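Local coordinates for protein aspartate aminotransferase (PDB 3NRA) that probably transfers the amino group of L-aspartate to 2-oxoglutarate, using pyridoxal 5'-phosphate as its cofactor, at residues 187-195 against 332-341; 213-222 against 243-251. One frame throughout, in Å; residues are numbered along the deposited sequence.

Contact 1. Residues 187-195 against 332-341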
loop_
_atom_site.group_PDB
_atom_site.type_symbol
_atom_site.label_atom_id
_atom_site.label_comp_id
_atom_site.label_asym_id
_atom_site.label_seq_id
_atom_site.Cartn_x
_atom_site.Cartn_y
_atom_site.Cartn_z
ATOM N N ASN B 187 -14.742 15.388 -4.417
ATOM C CA ASN B 187 -15.199 16.743 -4.171
ATOM C C ASN B 187 -14.081 17.507 -3.447
ATOM O O ASN B 187 -13.824 17.225 -2.301
ATOM C CB ASN B 187 -16.445 16.743 -3.290
ATOM C CG ASN B 187 -17.030 18.115 -3.132
ATOM O OD1 ASN B 187 -16.792 18.989 -3.956
ATOM N ND2 ASN B 187 -17.783 18.323 -2.065
ATOM N N PRO B 188 -13.393 18.460 -4.138
ATOM C CA PRO B 188 -13.583 18.876 -5.505
ATOM C C PRO B 188 -13.334 17.752 -6.514
ATOM O O PRO B 188 -12.492 16.844 -6.275
ATOM C CB PRO B 188 -12.541 19.969 -5.679
ATOM C CG PRO B 188 -11.452 19.583 -4.785
ATOM C CD PRO B 188 -12.206 19.114 -3.559
ATOM N N ASN B 189 -14.090 17.802 -7.618
ATOM C CA ASN B 189 -13.932 16.878 -8.718
ATOM C C ASN B 189 -12.516 16.895 -9.282
ATOM O O ASN B 189 -11.928 17.975 -9.500
ATOM C CB ASN B 189 -14.937 17.204 -9.811
ATOM C CG ASN B 189 -14.847 16.257 -10.982
ATOM O OD1 ASN B 189 -14.255 16.592 -12.022
ATOM N ND2 ASN B 189 -15.458 15.083 -10.843
ATOM N N ASN B 190 -11.930 15.715 -9.365
ATOM C CA ASN B 190 -10.756 15.463 -10.178
ATOM C C ASN B 190 -11.330 14.723 -11.379
ATOM O O ASN B 190 -11.846 13.629 -11.220
ATOM C CB ASN B 190 -9.754 14.584 -9.378
ATOM C CG ASN B 190 -8.454 14.276 -10.141
ATOM O OD1 ASN B 190 -8.383 14.369 -11.381
ATOM N ND2 ASN B 190 -7.423 13.851 -9.388
ATOM N N PRO B 191 -11.272 15.317 -12.580
ATOM C CA PRO B 191 -10.322 16.274 -13.107
ATOM C C PRO B 191 -10.756 17.754 -13.218
ATOM O O PRO B 191 -9.917 18.591 -13.568
ATOM C CB PRO B 191 -10.127 15.749 -14.520
ATOM C CG PRO B 191 -11.520 15.324 -14.908
ATOM C CD PRO B 191 -12.085 14.721 -13.681
ATOM N N ALA B 192 -12.039 18.065 -13.036
ATOM C CA ALA B 192 -12.575 19.399 -13.446
ATOM C C ALA B 192 -12.318 20.544 -12.404
ATOM O O ALA B 192 -12.329 21.725 -12.754
ATOM C CB ALA B 192 -14.065 19.292 -13.776
ATOM N N GLY B 193 -12.124 20.181 -11.137
ATOM C CA GLY B 193 -11.854 21.176 -10.058
ATOM C C GLY B 193 -13.092 21.890 -9.548
ATOM O O GLY B 193 -12.990 22.822 -8.750
ATOM N N VAL B 194 -14.270 21.439 -10.001
ATOM C CA VAL B 194 -15.532 21.989 -9.529
ATOM C C VAL B 194 -15.914 21.383 -8.161
ATOM O O VAL B 194 -15.605 20.232 -7.858
ATOM C CB VAL B 194 -16.682 21.779 -10.556
ATOM C CG1 VAL B 194 -16.359 22.472 -11.866
ATOM C CG2 VAL B 194 -16.964 20.308 -10.758
ATOM N N VAL B 195 -16.598 22.176 -7.360
ATOM C CA VAL B 195 -16.968 21.806 -5.986
ATOM C C VAL B 195 -18.470 21.674 -5.966
ATOM O O VAL B 195 -19.159 22.474 -6.576
ATOM C CB VAL B 195 -16.514 22.915 -4.989
ATOM C CG1 VAL B 195 -17.214 22.771 -3.649
ATOM C CG2 VAL B 195 -14.958 22.884 -4.829
ATOM N N ARG B 332 -14.036 25.148 -16.814
ATOM C CA ARG B 332 -14.647 25.605 -15.587
ATOM C C ARG B 332 -13.572 26.208 -14.713
ATOM O O ARG B 332 -12.431 25.708 -14.680
ATOM C CB ARG B 332 -15.353 24.461 -14.811
ATOM C CG ARG B 332 -16.778 24.059 -15.370
ATOM C CD ARG B 332 -17.817 25.127 -15.138
ATOM N NE ARG B 332 -18.066 25.320 -13.719
ATOM C CZ ARG B 332 -18.919 24.602 -12.988
ATOM N NH1 ARG B 332 -19.656 23.639 -13.542
ATOM N NH2 ARG B 332 -19.036 24.842 -11.681
ATOM N N THR B 333 -13.934 27.265 -13.995
ATOM C CA THR B 333 -13.099 27.781 -12.919
ATOM C C THR B 333 -12.989 26.757 -11.836
ATOM O O THR B 333 -14.007 26.386 -11.251
ATOM C CB THR B 333 -13.682 29.037 -12.308
ATOM O OG1 THR B 333 -13.980 29.969 -13.341
ATOM C CG2 THR B 333 -12.669 29.679 -11.293
ATOM N N PRO B 334 -11.746 26.295 -11.530
ATOM C CA PRO B 334 -11.580 25.428 -10.366
ATOM C C PRO B 334 -11.893 26.164 -9.062
ATOM O O PRO B 334 -11.560 27.329 -8.920
ATOM C CB PRO B 334 -10.073 25.048 -10.414
ATOM C CG PRO B 334 -9.597 25.455 -11.725
ATOM C CD PRO B 334 -10.458 26.548 -12.199
ATOM N N GLN B 335 -12.560 25.478 -8.141
ATOM C CA GLN B 335 -13.057 26.094 -6.905
ATOM C C GLN B 335 -12.324 25.559 -5.665
ATOM O O GLN B 335 -12.258 26.225 -4.633
ATOM C CB GLN B 335 -14.545 25.865 -6.796
ATOM C CG GLN B 335 -15.343 26.650 -7.870
ATOM C CD GLN B 335 -16.777 26.152 -8.063
ATOM O OE1 GLN B 335 -17.025 24.940 -8.233
ATOM N NE2 GLN B 335 -17.723 27.090 -8.112
ATOM N N ALA B 336 -11.765 24.375 -5.782
ATOM C CA ALA B 336 -10.731 23.928 -4.868
ATOM C C ALA B 336 -9.779 22.981 -5.595
ATOM O O ALA B 336 -10.127 22.413 -6.623
ATOM C CB ALA B 336 -11.368 23.242 -3.628
ATOM N N GLY B 337 -8.570 22.847 -5.080
ATOM C CA GLY B 337 -7.552 21.972 -5.687
ATOM C C GLY B 337 -6.867 22.599 -6.887
ATOM O O GLY B 337 -7.170 23.728 -7.243
ATOM N N SER B 338 -5.936 21.870 -7.510
ATOM C CA SER B 338 -5.068 22.418 -8.559
ATOM C C SER B 338 -5.245 21.726 -9.929
ATOM O O SER B 338 -4.270 21.620 -10.701
ATOM C CB SER B 338 -3.607 22.328 -8.115
ATOM O OG SER B 338 -3.472 22.725 -6.768
ATOM N N TYR B 339 -6.480 21.294 -10.248
ATOM C CA TYR B 339 -6.790 20.741 -11.572
ATOM C C TYR B 339 -7.609 21.706 -12.459
ATOM O O TYR B 339 -8.541 22.343 -11.993
ATOM C CB TYR B 339 -7.530 19.440 -11.435
ATOM C CG TYR B 339 -6.707 18.372 -10.786
ATOM C CD1 TYR B 339 -5.453 18.001 -11.313
ATOM C CD2 TYR B 339 -7.161 17.715 -9.644
ATOM C CE1 TYR B 339 -4.691 17.012 -10.717
ATOM C CE2 TYR B 339 -6.399 16.733 -9.041
ATOM C CZ TYR B 339 -5.152 16.390 -9.585
ATOM O OH TYR B 339 -4.378 15.429 -8.977
ATOM N N LEU B 340 -7.183 21.847 -13.718
ATOM C CA LEU B 340 -7.977 22.447 -14.782
ATOM C C LEU B 340 -8.228 21.392 -15.867
ATOM O O LEU B 340 -7.315 20.618 -16.237
ATOM C CB LEU B 340 -7.246 23.605 -15.420
ATOM C CG LEU B 340 -7.191 24.970 -14.765
ATOM C CD1 LEU B 340 -5.892 25.708 -15.217
ATOM C CD2 LEU B 340 -8.397 25.782 -15.118
ATOM N N PHE B 341 -9.421 21.418 -16.428
ATOM C CA PHE B 341 -9.840 20.449 -17.408
ATOM C C PHE B 341 -10.432 21.162 -18.652
ATOM O O PHE B 341 -11.635 21.152 -18.868
ATOM C CB PHE B 341 -10.851 19.536 -16.737
ATOM C CG PHE B 341 -11.090 18.252 -17.441
ATOM C CD1 PHE B 341 -10.040 17.388 -17.731
ATOM C CD2 PHE B 341 -12.387 17.842 -17.722
ATOM C CE1 PHE B 341 -10.271 16.179 -18.322
ATOM C CE2 PHE B 341 -12.616 16.629 -18.332
ATOM C CZ PHE B 341 -11.547 15.790 -18.620
HETATM O O HOH W 1 -11.667 22.999 -15.028
#
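Pro191 lies over the face of the Phe341 ring, with CG 3.5 Å from the ring centroid and only 4° off the normal, a CH-pi contact in which the polarised C-H groups of the rigid proline meet the pi face of the ring. CG of Phe341 stands anti to the backbone N (chi1 -163°), which carries the ring up to the proline, while its CB rests against CA of Ala192. Were Phe341 replaced by an alanine, the Pro191 ring would probably lose the surface it lies on, and a gap would open beside the cis peptide that precedes this proline. Asn190 OD1 lies over one face of the Tyr339 ring, 3.8 Å above its plane and offset toward the rim, the amide tilted 32° to the ring. Over the centre of the Arg332 guanidinium, 3.5 Å above its plane, sits CG1 of Val194; NH1 and NH2 bond to the carbonyls of Tyr157 and Arg164.

Between these groups the backbones join directly. Gln335 N donates to Gly193 O at 2.8 Å, nearly straight, and the extended Gln335 side chain returns OE1 to Val195 N at 2.9 Å. Gly193 suits its place because its phi is positive and a CB would run into Tyr339 O and Pro334 CB. A water donates to Ala192 O and Arg332 O and accepts from Phe341 N.

Asn190 links the contact to the cofactor: its ND2 bonds to O3 of the pyridoxal-lysine at position 253 and its OD1 accepts from Arg381. With the amide anchored at both ends and leaning on the Tyr339 ring, its donor is likely to stay turned to the cofactor, where it could stabilise negative charge on O3.

Contact 2. Residues 213-222 against 243-251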
loop_
_atom_site.group_PDB
_atom_site.type_symbol
_atom_site.label_atom_id
_atom_site.label_comp_id
_atom_site.label_asym_id
_atom_site.label_seq_id
_atom_site.Cartn_x
_atom_site.Cartn_y
_atom_site.Cartn_z
ATOM N N ALA B 213 -27.785 3.696 0.999
ATOM C CA ALA B 213 -26.570 3.577 0.245
ATOM C C ALA B 213 -25.431 4.121 1.077
ATOM O O ALA B 213 -25.619 5.037 1.867
ATOM C CB ALA B 213 -26.676 4.355 -1.101
ATOM N N THR B 214 -24.255 3.513 0.908
ATOM C CA THR B 214 -23.013 3.994 1.470
ATOM C C THR B 214 -22.387 4.983 0.480
ATOM O O THR B 214 -22.431 4.770 -0.732
ATOM C CB THR B 214 -22.021 2.778 1.740
ATOM O OG1 THR B 214 -22.515 1.982 2.818
ATOM C CG2 THR B 214 -20.651 3.233 2.059
ATOM N N VAL B 215 -21.826 6.065 0.991
ATOM C CA VAL B 215 -21.155 7.041 0.170
ATOM C C VAL B 215 -19.705 7.137 0.626
ATOM O O VAL B 215 -19.437 7.240 1.828
ATOM C CB VAL B 215 -21.819 8.466 0.302
ATOM C CG1 VAL B 215 -21.040 9.483 -0.459
ATOM C CG2 VAL B 215 -23.293 8.447 -0.156
ATOM N N ILE B 216 -18.789 7.078 -0.332
ATOM C CA ILE B 216 -17.359 7.355 -0.127
ATOM C C ILE B 216 -17.094 8.717 -0.735
ATOM O O ILE B 216 -17.202 8.877 -1.940
ATOM C CB ILE B 216 -16.480 6.298 -0.845
ATOM C CG1 ILE B 216 -16.847 4.868 -0.383
ATOM C CG2 ILE B 216 -14.967 6.592 -0.647
ATOM C CD1 ILE B 216 -16.382 3.750 -1.378
ATOM N N ALA B 217 -16.850 9.720 0.096
ATOM C CA ALA B 217 -16.595 11.082 -0.381
ATOM C C ALA B 217 -15.086 11.353 -0.371
ATOM O O ALA B 217 -14.457 11.368 0.688
ATOM C CB ALA B 217 -17.316 12.086 0.481
ATOM N N ASP B 218 -14.506 11.494 -1.569
ATOM C CA ASP B 218 -13.066 11.693 -1.726
ATOM C C ASP B 218 -12.781 13.222 -1.767
ATOM O O ASP B 218 -12.909 13.883 -2.813
ATOM C CB ASP B 218 -12.577 10.972 -3.001
ATOM C CG ASP B 218 -11.058 11.003 -3.164
ATOM O OD1 ASP B 218 -10.402 11.809 -2.495
ATOM O OD2 ASP B 218 -10.533 10.224 -3.994
ATOM N N GLN B 219 -12.373 13.750 -0.617
ATOM C CA GLN B 219 -12.186 15.172 -0.413
ATOM C C GLN B 219 -10.728 15.529 -0.369
ATOM O O GLN B 219 -10.324 16.512 0.296
ATOM C CB GLN B 219 -12.894 15.599 0.872
ATOM C CG GLN B 219 -14.379 15.111 0.969
ATOM C CD GLN B 219 -15.167 15.812 2.093
ATOM O OE1 GLN B 219 -16.404 15.785 2.115
ATOM N NE2 GLN B 219 -14.440 16.468 3.017
ATOM N N LEU B 220 -9.936 14.785 -1.139
ATOM C CA LEU B 220 -8.472 14.909 -1.155
ATOM C C LEU B 220 -7.994 16.340 -1.251
ATOM O O LEU B 220 -7.053 16.737 -0.529
ATOM C CB LEU B 220 -7.900 14.128 -2.330
ATOM C CG LEU B 220 -6.365 14.069 -2.510
ATOM C CD1 LEU B 220 -5.839 15.321 -3.283
ATOM C CD2 LEU B 220 -5.618 13.853 -1.174
ATOM N N TYR B 221 -8.580 17.112 -2.173
ATOM C CA TYR B 221 -8.065 18.458 -2.444
ATOM C C TYR B 221 -8.948 19.578 -1.815
ATOM O O TYR B 221 -8.793 20.762 -2.143
ATOM C CB TYR B 221 -7.888 18.661 -3.975
ATOM C CG TYR B 221 -6.492 19.058 -4.428
ATOM C CD1 TYR B 221 -5.709 19.934 -3.694
ATOM C CD2 TYR B 221 -5.972 18.590 -5.641
ATOM C CE1 TYR B 221 -4.463 20.354 -4.161
ATOM C CE2 TYR B 221 -4.702 18.964 -6.074
ATOM C CZ TYR B 221 -3.967 19.851 -5.343
ATOM O OH TYR B 221 -2.694 20.242 -5.793
ATOM N N SER B 222 -9.794 19.203 -0.857
ATOM C CA SER B 222 -10.834 20.100 -0.321
ATOM C C SER B 222 -10.275 21.219 0.535
ATOM O O SER B 222 -10.915 22.224 0.696
ATOM C CB SER B 222 -11.859 19.307 0.497
ATOM O OG SER B 222 -11.221 18.637 1.590
ATOM N N GLU B 243 -22.888 6.760 9.879
ATOM C CA GLU B 243 -22.386 5.397 9.790
ATOM C C GLU B 243 -22.532 4.757 8.405
ATOM O O GLU B 243 -22.179 3.592 8.229
ATOM C CB GLU B 243 -23.054 4.522 10.872
ATOM C CG GLU B 243 -22.645 4.918 12.319
ATOM C CD GLU B 243 -21.123 4.864 12.532
ATOM O OE1 GLU B 243 -20.510 3.830 12.186
ATOM O OE2 GLU B 243 -20.540 5.868 13.011
ATOM N N ASN B 244 -23.012 5.511 7.420
ATOM C CA ASN B 244 -22.955 5.071 6.044
ATOM C C ASN B 244 -22.134 6.008 5.166
ATOM O O ASN B 244 -22.328 6.031 3.961
ATOM C CB ASN B 244 -24.375 4.928 5.459
ATOM C CG ASN B 244 -25.241 3.959 6.248
ATOM O OD1 ASN B 244 -26.307 4.334 6.768
ATOM N ND2 ASN B 244 -24.806 2.704 6.326
ATOM N N VAL B 245 -21.225 6.773 5.770
ATOM C CA VAL B 245 -20.355 7.627 5.033
ATOM C C VAL B 245 -18.912 7.352 5.445
ATOM O O VAL B 245 -18.598 7.226 6.634
ATOM C CB VAL B 245 -20.689 9.111 5.252
ATOM C CG1 VAL B 245 -19.736 10.007 4.434
ATOM C CG2 VAL B 245 -22.176 9.404 4.901
ATOM N N VAL B 246 -18.051 7.232 4.454
ATOM C CA VAL B 246 -16.619 7.243 4.655
ATOM C C VAL B 246 -16.059 8.408 3.850
ATOM O O VAL B 246 -16.367 8.554 2.681
ATOM C CB VAL B 246 -15.995 5.923 4.210
ATOM C CG1 VAL B 246 -14.472 5.971 4.296
ATOM C CG2 VAL B 246 -16.553 4.780 5.069
ATOM N N THR B 247 -15.304 9.270 4.510
ATOM C CA THR B 247 -14.646 10.386 3.865
ATOM C C THR B 247 -13.183 10.092 3.855
ATOM O O THR B 247 -12.635 9.618 4.859
ATOM C CB THR B 247 -14.896 11.683 4.620
ATOM O OG1 THR B 247 -16.308 11.887 4.761
ATOM C CG2 THR B 247 -14.292 12.896 3.877
ATOM N N ILE B 248 -12.536 10.347 2.726
ATOM C CA ILE B 248 -11.109 10.135 2.614
ATOM C C ILE B 248 -10.439 11.409 2.157
ATOM O O ILE B 248 -10.999 12.158 1.400
ATOM C CB ILE B 248 -10.746 8.923 1.695
ATOM C CG1 ILE B 248 -11.002 9.211 0.226
ATOM C CG2 ILE B 248 -11.551 7.639 2.113
ATOM C CD1 ILE B 248 -10.682 7.957 -0.701
HETATM N N MSE B 249 -9.274 11.679 2.716
HETATM C CA MSE B 249 -8.457 12.778 2.308
HETATM C C MSE B 249 -7.090 12.631 2.958
HETATM O O MSE B 249 -6.861 11.719 3.742
HETATM C CB MSE B 249 -9.092 14.136 2.704
HETATM C CG MSE B 249 -9.373 14.298 4.190
HETATM SE SE MSE B 249 -10.248 15.938 4.561
HETATM C CE MSE B 249 -8.838 17.145 3.998
ATOM N N GLY B 250 -6.172 13.521 2.596
ATOM C CA GLY B 250 -4.842 13.489 3.149
ATOM C C GLY B 250 -3.990 14.677 2.694
ATOM O O GLY B 250 -4.481 15.562 2.003
ATOM N N PRO B 251 -2.704 14.672 3.066
ATOM C CA PRO B 251 -1.786 15.751 2.804
ATOM C C PRO B 251 -0.927 15.628 1.549
ATOM O O PRO B 251 0.053 16.369 1.411
ATOM C CB PRO B 251 -0.886 15.708 4.026
ATOM C CG PRO B 251 -0.820 14.271 4.349
ATOM C CD PRO B 251 -2.165 13.750 4.081
HETATM O O HOH W 2 -17.821 14.433 4.014
HETATM O O HOH W 3 -4.005 16.957 -0.419
#
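Ile248 and Asp218 are bridge partners on neighbouring strands, and the isoleucine leans across toward the aspartate. From its CB, CG1 is held between the backbone N and the carbonyl carbon (chi1 72°), a placing that sets it 3.8 Å from CA of Asp218 and equally near OD1. CD1, at the tip, reaches the carboxylate carbon CG of Asp218 at 3.9 Å; the side chain as a whole also touches Thr111 and Leu115 of helix 110-120. A branched, apolar residue suits this place, since it fills the space beside the carboxylate without competing for its oxygens. Asp218 sends OD2 to N1 of the pyridoxal-lysine at position 253, the pyridine-nitrogen partner expected in this aminotransferase family, where such an aspartate is thought to favour a protonated ring; OD1 takes a weak bond from Leu220 N.

The strands 214-218 and 245-249 run parallel, 14° apart, as neighbours in the seven-stranded mixed sheet of the large PLP-binding domain. Five backbone bonds join them, from Val215 N to Asn244 O at one end to Gln219 N to Ile248 O, 2.9 Å, at the other. On the Ile248 face lie Ile216 and Val246; Val215, Val245, Ala217 and Thr247 occupy the other.

Just past the end of strand 214-218, CD of Gln219 rests on CG2 of Thr247, still within strand 245-249, at 3.5 Å; its NE2 bonds to His233, and a water links OE1 to Thr247 OG1. Gln219 O, opening a type I turn, accepts from both N and OG of Ser222, the hydroxyl at 2.6 Å in the carbonyl plane, while CB of selenomethionine Met249 lies against the same oxygen.

The two contacts lie about 16 Å apart, centre to centre: contact 2 runs along two parallel strands of the seven-stranded sheet, and the loop 187-195 of contact 1 follows the end of strand 182-186 in the same sheet. Along the chain the order is 187-195, 213-222, 243-251, 332-341, so contact 2 falls wholly between the two halves of contact 1. Strand 182-186 neighbours strand 214-218; Asn187 N and Asp218 O, 2.9 Å apart, probably continue that pairing. A second probable hydrogen bond joins Ser338 OG to Tyr221 OH. Contact 1 sets its loop against the segment carrying strand 339-340 of the four-stranded sheet, and both contacts supply residues to the cofactor's pyridine ring.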